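Local coordinates for protein branched-chain-amino-acid aminotransferase (Deinococcus radiodurans, PDB 3UZO) that probably transfers the amino group between leucine, valine or isoleucine and 2-oxoglutarate with the help of pyridoxal 5'-phosphate, in branched-chain amino acid biosynthesis, at residues D189-A194 with L228-H233; T235-G240 with P257-I262. One frame throughout, in Å; residues are numbered along the deposited sequence.

Contact 1: D189-A194 with L228-H233; sequences DYDRAA and LDPATH
His-233 reaches across to Asp-191 and gives its NE2 hydrogen to OD1, a histidine-carboxylate hydrogen bond of 2.6 Å from NE2 to OD1. OD1 is met on its syn side, somewhat out of the carboxylate plane. The carboxylate and the imidazole are not coplanar; their planes stand 64° apart. The bond is bent, with an N-H...O angle of 145°. His-233 has chi1 -82°, with CG beside its own backbone N, and this carries the ring over to the other loop. There CE1 also lies 3.3 Å from Asp-189 O. Pro-230 sits next to the same carboxylate, its CA 3.5 Å from Asp-191 OD1.

Water fills out the polar join. One water gives hydrogen bonds to Asp-191 OD2 and Pro-230 O, at 2.7 Å from each. Another links Tyr-190 O to Leu-228 N. Within 228-233, Asp-229 OD2 accepts from Thr-232 N, an Asx motif, and also from Thr-232 OG1.

His-196 N of the second subunit donates a hydrogen bond to Asp-191 OD2, which places the contact at the dimer interface. The contact joins the loop after strand 183-186 to the loop after strand 224-225, two parallel neighbours in the mixed sheet. Tyr-190 packs on helix 204-219.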
ATOM      1  N   ASP A 189     -14.209  -4.404 -11.633  1.00 14.99           N
ATOM      2  CA  ASP A 189     -15.025  -3.877 -10.542  1.00 17.43           C
ATOM      3  C   ASP A 189     -14.106  -3.381  -9.429  1.00 15.01           C
ATOM      4  O   ASP A 189     -14.503  -2.556  -8.604  1.00 14.35           O
ATOM      5  CB  ASP A 189     -15.940  -4.968  -9.976  1.00 25.10           C
ATOM      6  CG  ASP A 189     -17.134  -5.260 -10.870  1.00 29.32           C
ATOM      7  OD1 ASP A 189     -17.841  -6.255 -10.600  1.00 32.34           O
ATOM      8  OD2 ASP A 189     -17.371  -4.494 -11.829  1.00 31.73           O
ATOM      9  N   TYR A 190     -12.878  -3.896  -9.407  1.00 14.17           N
ATOM     10  CA  TYR A 190     -11.912  -3.509  -8.378  1.00 14.96           C
ATOM     11  C   TYR A 190     -11.320  -2.124  -8.610  1.00 14.85           C
ATOM     12  O   TYR A 190     -11.318  -1.617  -9.735  1.00 13.27           O
ATOM     13  CB  TYR A 190     -10.765  -4.521  -8.307  1.00 16.02           C
ATOM     14  CG  TYR A 190     -11.143  -5.868  -7.756  1.00 18.60           C
ATOM     15  CD1 TYR A 190     -11.302  -6.971  -8.598  1.00 18.59           C
ATOM     16  CD2 TYR A 190     -11.320  -6.053  -6.387  1.00 19.29           C
ATOM     17  CE1 TYR A 190     -11.626  -8.226  -8.090  1.00 18.65           C
ATOM     18  CE2 TYR A 190     -11.645  -7.307  -5.866  1.00 23.08           C
ATOM     19  CZ  TYR A 190     -11.795  -8.389  -6.724  1.00 22.66           C
ATOM     20  OH  TYR A 190     -12.102  -9.632  -6.211  1.00 22.63           O
ATOM     21  N   ASP A 191     -10.815  -1.529  -7.533  1.00 15.25           N
ATOM     22  CA  ASP A 191     -10.185  -0.216  -7.582  1.00 14.71           C
ATOM     23  C   ASP A 191      -8.739  -0.367  -7.112  1.00 15.49           C
ATOM     24  O   ASP A 191      -8.454  -1.110  -6.172  1.00 15.20           O
ATOM     25  CB  ASP A 191     -10.875   0.776  -6.640  1.00 17.64           C
ATOM     26  CG  ASP A 191     -12.345   0.980  -6.964  1.00 19.44           C
ATOM     27  OD1 ASP A 191     -12.665   1.338  -8.117  1.00 16.98           O
ATOM     28  OD2 ASP A 191     -13.178   0.793  -6.050  1.00 22.13           O
ATOM     29  N   ARG A 192      -7.828   0.332  -7.770  1.00 11.62           N
ATOM     30  CA  ARG A 192      -6.427   0.290  -7.368  1.00 12.12           C
ATOM     31  C   ARG A 192      -6.192   1.505  -6.481  1.00 10.66           C
ATOM     32  O   ARG A 192      -5.220   1.558  -5.729  1.00 11.75           O
ATOM     33  CB  ARG A 192      -5.502   0.358  -8.589  1.00 21.16           C
ATOM     34  CG  ARG A 192      -5.619   1.652  -9.392  1.00 24.19           C
ATOM     35  CD  ARG A 192      -4.694   1.680 -10.608  1.00 27.49           C
ATOM     36  NE  ARG A 192      -3.324   2.101 -10.299  1.00 32.14           N
ATOM     37  CZ  ARG A 192      -2.427   1.352  -9.668  1.00 28.64           C
ATOM     38  NH1 ARG A 192      -2.749   0.130  -9.273  1.00 30.74           N
ATOM     39  NH2 ARG A 192      -1.206   1.825  -9.430  1.00 29.63           N
ATOM     40  N   ALA A 193      -7.092   2.480  -6.567  1.00 14.24           N
ATOM     41  CA  ALA A 193      -6.954   3.699  -5.775  1.00 14.33           C
ATOM     42  C   ALA A 193      -8.294   4.319  -5.395  1.00 15.60           C
ATOM     43  O   ALA A 193      -9.296   4.124  -6.081  1.00 14.07           O
ATOM     44  CB  ALA A 193      -6.114   4.714  -6.538  1.00 17.30           C
ATOM     45  N   ALA A 194      -8.295   5.072  -4.298  1.00 15.14           N
ATOM     46  CA  ALA A 194      -9.502   5.736  -3.814  1.00 16.70           C
ATOM     47  C   ALA A 194      -9.654   7.124  -4.430  1.00 15.47           C
ATOM     48  O   ALA A 194      -8.714   7.669  -4.997  1.00 15.22           O
ATOM     49  CB  ALA A 194      -9.465   5.848  -2.287  1.00  8.65           C
ATOM     50  N   LEU A 228     -11.447   2.437 -13.883  1.00 12.58           N
ATOM     51  CA  LEU A 228     -12.430   3.502 -14.022  1.00 15.01           C
ATOM     52  C   LEU A 228     -12.437   4.291 -12.718  1.00 15.91           C
ATOM     53  O   LEU A 228     -11.920   3.814 -11.709  1.00 16.83           O
ATOM     54  CB  LEU A 228     -13.815   2.902 -14.276  1.00 18.51           C
ATOM     55  CG  LEU A 228     -13.918   1.935 -15.457  1.00 18.84           C
ATOM     56  CD1 LEU A 228     -15.345   1.405 -15.581  1.00 17.23           C
ATOM     57  CD2 LEU A 228     -13.490   2.655 -16.726  1.00 19.93           C
ATOM     58  N   ASP A 229     -13.025   5.485 -12.723  1.00 15.83           N
ATOM     59  CA  ASP A 229     -13.033   6.283 -11.506  1.00 16.59           C
ATOM     60  C   ASP A 229     -13.671   5.479 -10.376  1.00 17.51           C
ATOM     61  O   ASP A 229     -14.732   4.864 -10.549  1.00 15.58           O
ATOM     62  CB  ASP A 229     -13.775   7.606 -11.718  1.00 18.60           C
ATOM     63  CG  ASP A 229     -15.264   7.418 -11.908  1.00 19.07           C
ATOM     64  OD1 ASP A 229     -15.682   6.993 -13.009  1.00 15.78           O
ATOM     65  OD2 ASP A 229     -16.008   7.694 -10.940  1.00 19.03           O
ATOM     66  N   PRO A 230     -13.011   5.454  -9.205  1.00 19.97           N
ATOM     67  CA  PRO A 230     -13.438   4.742  -7.996  1.00 21.21           C
ATOM     68  C   PRO A 230     -14.862   5.071  -7.541  1.00 21.60           C
ATOM     69  O   PRO A 230     -15.666   4.176  -7.286  1.00 21.79           O
ATOM     70  CB  PRO A 230     -12.406   5.175  -6.947  1.00 17.80           C
ATOM     71  CG  PRO A 230     -11.215   5.512  -7.741  1.00 20.09           C
ATOM     72  CD  PRO A 230     -11.772   6.212  -8.952  1.00 17.24           C
ATOM     73  N   ALA A 231     -15.162   6.360  -7.438  1.00 19.75           N
ATOM     74  CA  ALA A 231     -16.473   6.807  -6.976  1.00 19.11           C
ATOM     75  C   ALA A 231     -17.682   6.372  -7.792  1.00 20.68           C
ATOM     76  O   ALA A 231     -18.740   6.130  -7.221  1.00 21.71           O
ATOM     77  CB  ALA A 231     -16.486   8.313  -6.833  1.00 15.72           C
ATOM     78  N   THR A 232     -17.547   6.269  -9.111  1.00 23.31           N
ATOM     79  CA  THR A 232     -18.701   5.898  -9.927  1.00 23.82           C
ATOM     80  C   THR A 232     -18.454   4.868 -11.025  1.00 23.71           C
ATOM     81  O   THR A 232     -19.403   4.307 -11.566  1.00 23.30           O
ATOM     82  CB  THR A 232     -19.320   7.145 -10.604  1.00 23.46           C
ATOM     83  OG1 THR A 232     -18.493   7.558 -11.700  1.00 22.93           O
ATOM     84  CG2 THR A 232     -19.429   8.293  -9.614  1.00 20.28           C
ATOM     85  N   HIS A 233     -17.189   4.623 -11.355  1.00 18.00           N
ATOM     86  CA  HIS A 233     -16.850   3.679 -12.417  1.00 17.33           C
ATOM     87  C   HIS A 233     -17.532   4.065 -13.737  1.00 16.48           C
ATOM     88  O   HIS A 233     -18.142   3.232 -14.407  1.00 14.47           O
ATOM     89  CB  HIS A 233     -17.245   2.253 -12.014  1.00 17.46           C
ATOM     90  CG  HIS A 233     -16.230   1.575 -11.145  1.00 17.39           C
ATOM     91  ND1 HIS A 233     -15.597   0.407 -11.512  1.00 19.54           N
ATOM     92  CD2 HIS A 233     -15.706   1.926  -9.948  1.00 15.14           C
ATOM     93  CE1 HIS A 233     -14.726   0.069 -10.579  1.00 18.47           C
ATOM     94  NE2 HIS A 233     -14.772   0.974  -9.619  1.00 17.89           N
TER
HETATM   95  O   HOH W   1     -11.860   0.052 -12.004  1.00 24.50           O
HETATM   96  O   HOH W   2     -11.085   1.903 -10.141  1.00 18.07           O
HETATM   97  O   HOH W   3     -15.629   1.593  -6.664  1.00 23.00           O

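Contact 2: T235-G240 with P257-I262; sequences TIEEAG and PQSPSI. With PLP (pyridoxal-5'-phosphate), chain C.
Glu-237 sends its carboxylate to two serine hydroxyls, one for each oxygen. Ser-259 OG donates to OE2 at 2.7 Å, meeting it on the syn side and 18° out of the carboxylate plane. Ser-261 OG donates to OE1, and that bond is modelled very short. The Glu-237 chain is bent to get there: CG lies beside the backbone N, and chi2 of -91° folds the carboxylate over to the serines. Ser-259 OG also accepts from Ser-261 N at 3.1 Å, forming an ST turn. The type I beta turn from Ser-259 to Ile-262 thus brings both hydroxyls to one carboxylate.

Ile-262 touches both glutamates. Its CG2 is 3.4 Å from Glu-237 OE1, and its CA is 3.4 Å from Glu-238 OE2. Pro-257 closes on the backbone, with CB 3.3 Å from Ile-236 O.

Glu-238 is built differently. Its CG sits between the backbone N and the carbonyl carbon, chi1 62°, and the chain then runs straight out. OE1 comes within 2.8 Å of PLP N1. OE2 accepts from Leu-263 N. A water, also within hydrogen-bonding distance of Ser-261 O, lies at OE2. These partners hold the carboxylate in place.

Glu-237 and Glu-238 both face Tyr-227 in a classic beta bulge; one carboxylate turns to the serines, the other to the cofactor. A glutamate at the pyridine nitrogen is characteristic of class-IV aminotransferases, where it probably favours a protonated N1 and so strengthens the cofactor as an electron sink.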
ATOM      1  N   THR A 235     -15.850   6.804 -15.802  1.00 17.02           N
ATOM      2  CA  THR A 235     -14.806   7.353 -16.646  1.00 16.92           C
ATOM      3  C   THR A 235     -13.522   6.543 -16.518  1.00 16.42           C
ATOM      4  O   THR A 235     -13.316   5.846 -15.530  1.00 14.71           O
ATOM      5  CB  THR A 235     -14.531   8.819 -16.276  1.00 29.71           C
ATOM      6  OG1 THR A 235     -13.425   9.307 -17.041  1.00 36.37           O
ATOM      7  CG2 THR A 235     -14.213   8.943 -14.806  1.00 24.89           C
ATOM      8  N   ILE A 236     -12.668   6.631 -17.529  1.00 15.13           N
ATOM      9  CA  ILE A 236     -11.405   5.903 -17.525  1.00 14.25           C
ATOM     10  C   ILE A 236     -10.367   6.624 -16.669  1.00 12.96           C
ATOM     11  O   ILE A 236     -10.281   7.849 -16.689  1.00 11.22           O
ATOM     12  CB  ILE A 236     -10.872   5.744 -18.959  1.00 18.97           C
ATOM     13  CG1 ILE A 236     -11.823   4.835 -19.750  1.00 19.89           C
ATOM     14  CG2 ILE A 236      -9.445   5.184 -18.942  1.00 19.10           C
ATOM     15  CD1 ILE A 236     -11.468   4.687 -21.209  1.00 17.11           C
ATOM     16  N   GLU A 237      -9.595   5.855 -15.906  1.00 14.84           N
ATOM     17  CA  GLU A 237      -8.548   6.405 -15.056  1.00 15.19           C
ATOM     18  C   GLU A 237      -7.211   6.121 -15.739  1.00 15.83           C
ATOM     19  O   GLU A 237      -6.626   7.007 -16.370  1.00 16.39           O
ATOM     20  CB  GLU A 237      -8.590   5.745 -13.672  1.00 14.96           C
ATOM     21  CG  GLU A 237      -9.756   6.210 -12.798  1.00 14.40           C
ATOM     22  CD  GLU A 237      -9.386   7.404 -11.936  1.00 15.05           C
ATOM     23  OE1 GLU A 237      -8.550   7.232 -11.018  1.00 14.78           O
ATOM     24  OE2 GLU A 237      -9.919   8.512 -12.175  1.00 13.72           O
ATOM     25  N   GLU A 238      -6.746   4.879 -15.627  1.00 15.18           N
ATOM     26  CA  GLU A 238      -5.485   4.449 -16.242  1.00 16.48           C
ATOM     27  C   GLU A 238      -5.387   2.926 -16.150  1.00 17.57           C
ATOM     28  O   GLU A 238      -6.304   2.286 -15.633  1.00 16.54           O
ATOM     29  CB  GLU A 238      -4.291   5.110 -15.538  1.00 16.19           C
ATOM     30  CG  GLU A 238      -4.132   4.758 -14.062  1.00 15.19           C
ATOM     31  CD  GLU A 238      -2.956   5.478 -13.408  1.00 13.16           C
ATOM     32  OE1 GLU A 238      -2.020   5.885 -14.139  1.00 15.39           O
ATOM     33  OE2 GLU A 238      -2.953   5.622 -12.162  1.00  8.85           O
ATOM     34  N   ALA A 239      -4.284   2.353 -16.632  1.00 23.43           N
ATOM     35  CA  ALA A 239      -4.092   0.900 -16.616  1.00 26.61           C
ATOM     36  C   ALA A 239      -3.371   0.287 -15.405  1.00 26.16           C
ATOM     37  O   ALA A 239      -3.215  -0.931 -15.332  1.00 28.34           O
ATOM     38  CB  ALA A 239      -3.381   0.466 -17.886  1.00 19.25           C
ATOM     39  N   GLY A 240      -2.916   1.098 -14.461  1.00 30.80           N
ATOM     40  CA  GLY A 240      -2.239   0.502 -13.322  1.00 31.91           C
ATOM     41  C   GLY A 240      -0.753   0.275 -13.552  1.00 33.05           C
ATOM     42  O   GLY A 240      -0.016  -0.082 -12.634  1.00 34.59           O
ATOM     43  N   PRO A 257      -7.340  11.304 -19.804  1.00 15.40           N
ATOM     44  CA  PRO A 257      -8.088  11.646 -18.593  1.00 16.19           C
ATOM     45  C   PRO A 257      -7.423  12.613 -17.620  1.00 15.12           C
ATOM     46  O   PRO A 257      -6.196  12.680 -17.509  1.00 11.43           O
ATOM     47  CB  PRO A 257      -8.365  10.279 -17.954  1.00 23.94           C
ATOM     48  CG  PRO A 257      -7.252   9.426 -18.449  1.00 26.64           C
ATOM     49  CD  PRO A 257      -7.116   9.850 -19.890  1.00 22.41           C
ATOM     50  N   GLN A 258      -8.261  13.374 -16.927  1.00 14.01           N
ATOM     51  CA  GLN A 258      -7.798  14.323 -15.928  1.00 17.50           C
ATOM     52  C   GLN A 258      -8.438  13.844 -14.640  1.00 16.46           C
ATOM     53  O   GLN A 258      -9.661  13.895 -14.485  1.00 15.01           O
ATOM     54  CB  GLN A 258      -8.261  15.745 -16.258  1.00 32.32           C
ATOM     55  CG  GLN A 258      -7.700  16.799 -15.306  1.00 37.15           C
ATOM     56  CD  GLN A 258      -7.999  18.216 -15.755  1.00 41.42           C
ATOM     57  OE1 GLN A 258      -9.161  18.597 -15.918  1.00 43.36           O
ATOM     58  NE2 GLN A 258      -6.951  19.006 -15.958  1.00 42.89           N
ATOM     59  N   SER A 259      -7.610  13.350 -13.727  1.00 14.26           N
ATOM     60  CA  SER A 259      -8.106  12.829 -12.473  1.00 15.62           C
ATOM     61  C   SER A 259      -7.088  12.949 -11.358  1.00 16.72           C
ATOM     62  O   SER A 259      -5.893  12.760 -11.568  1.00 18.99           O
ATOM     63  CB  SER A 259      -8.492  11.356 -12.632  1.00 17.97           C
ATOM     64  OG  SER A 259      -8.775  10.769 -11.374  1.00 17.33           O
ATOM     65  N   PRO A 260      -7.559  13.259 -10.150  1.00 19.98           N
ATOM     66  CA  PRO A 260      -6.679  13.398  -8.991  1.00 20.36           C
ATOM     67  C   PRO A 260      -6.209  12.032  -8.481  1.00 19.49           C
ATOM     68  O   PRO A 260      -5.296  11.955  -7.660  1.00 19.16           O
ATOM     69  CB  PRO A 260      -7.571  14.108  -7.979  1.00 27.04           C
ATOM     70  CG  PRO A 260      -8.911  13.509  -8.275  1.00 28.43           C
ATOM     71  CD  PRO A 260      -8.959  13.554  -9.786  1.00 26.64           C
ATOM     72  N   SER A 261      -6.823  10.956  -8.977  1.00 17.76           N
ATOM     73  CA  SER A 261      -6.464   9.615  -8.521  1.00 17.20           C
ATOM     74  C   SER A 261      -5.594   8.787  -9.462  1.00 17.70           C
ATOM     75  O   SER A 261      -5.391   7.588  -9.229  1.00 18.85           O
ATOM     76  CB  SER A 261      -7.734   8.827  -8.172  1.00 17.46           C
ATOM     77  OG  SER A 261      -8.668   8.835  -9.244  1.00 15.69           O
ATOM     78  N   ILE A 262      -5.084   9.401 -10.527  1.00 16.00           N
ATOM     79  CA  ILE A 262      -4.220   8.663 -11.444  1.00 15.49           C
ATOM     80  C   ILE A 262      -2.802   9.209 -11.314  1.00 14.04           C
ATOM     81  O   ILE A 262      -2.599  10.324 -10.843  1.00 13.25           O
ATOM     82  CB  ILE A 262      -4.672   8.790 -12.918  1.00 15.33           C
ATOM     83  CG1 ILE A 262      -4.450  10.218 -13.414  1.00 14.05           C
ATOM     84  CG2 ILE A 262      -6.146   8.401 -13.046  1.00 13.68           C
ATOM     85  CD1 ILE A 262      -4.567  10.361 -14.914  1.00 16.47           C
TER
HETATM   86  N1  PLP C 371       0.464   4.654 -14.330  1.00 16.36           N
HETATM   87  C2  PLP C 371       1.006   3.792 -13.374  1.00 18.91           C
HETATM   88  C2A PLP C 371       0.051   3.101 -12.396  1.00 19.00           C
HETATM   89  C3  PLP C 371       2.435   3.608 -13.360  1.00 18.78           C
HETATM   90  O3  PLP C 371       2.996   2.785 -12.457  1.00 21.30           O
HETATM   91  C4  PLP C 371       3.269   4.311 -14.317  1.00 18.10           C
HETATM   92  C4A PLP C 371       4.836   4.085 -14.243  1.00 20.36           C
HETATM   93  C5  PLP C 371       2.619   5.199 -15.299  1.00 16.87           C
HETATM   94  C6  PLP C 371       1.232   5.352 -15.285  1.00 16.61           C
HETATM   95  C5A PLP C 371       3.332   5.976 -16.337  1.00 16.43           C
HETATM   96  O4P PLP C 371       4.178   6.968 -15.820  1.00 15.57           O
HETATM   97  P   PLP C 371       5.599   7.244 -16.475  1.00 15.74           P
HETATM   98  O1P PLP C 371       6.487   6.046 -16.428  1.00 14.38           O
HETATM   99  O2P PLP C 371       6.126   8.417 -15.613  1.00 15.03           O
HETATM  100  O3P PLP C 371       5.307   7.804 -17.837  1.00 13.87           O
HETATM  101  O   HOH W   4      -4.669   4.976 -10.267  1.00 24.58           O

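How the contacts relate
The two contacts follow one another along the chain, and their centres are about 9 Å apart. Residues 228-233 and 235-240 belong to a single loop between strands 224-225 and 243-248, so one connection serves both. They touch directly: Asp-229 OD1 probably accepts a hydrogen bond from Thr-235 N, and Glu-237 CG packs on the backbone of Leu-228 and Asp-229. From that loop, contact 1 reaches back to the connection before helix 204-219 and out to the second subunit. Contact 2 reaches forward to the connection before helix 266-277 and in to the cofactor, which Arg-192 of 189-194 also touches. Residues at the dimer interface and at the cofactor thus lie on one loop.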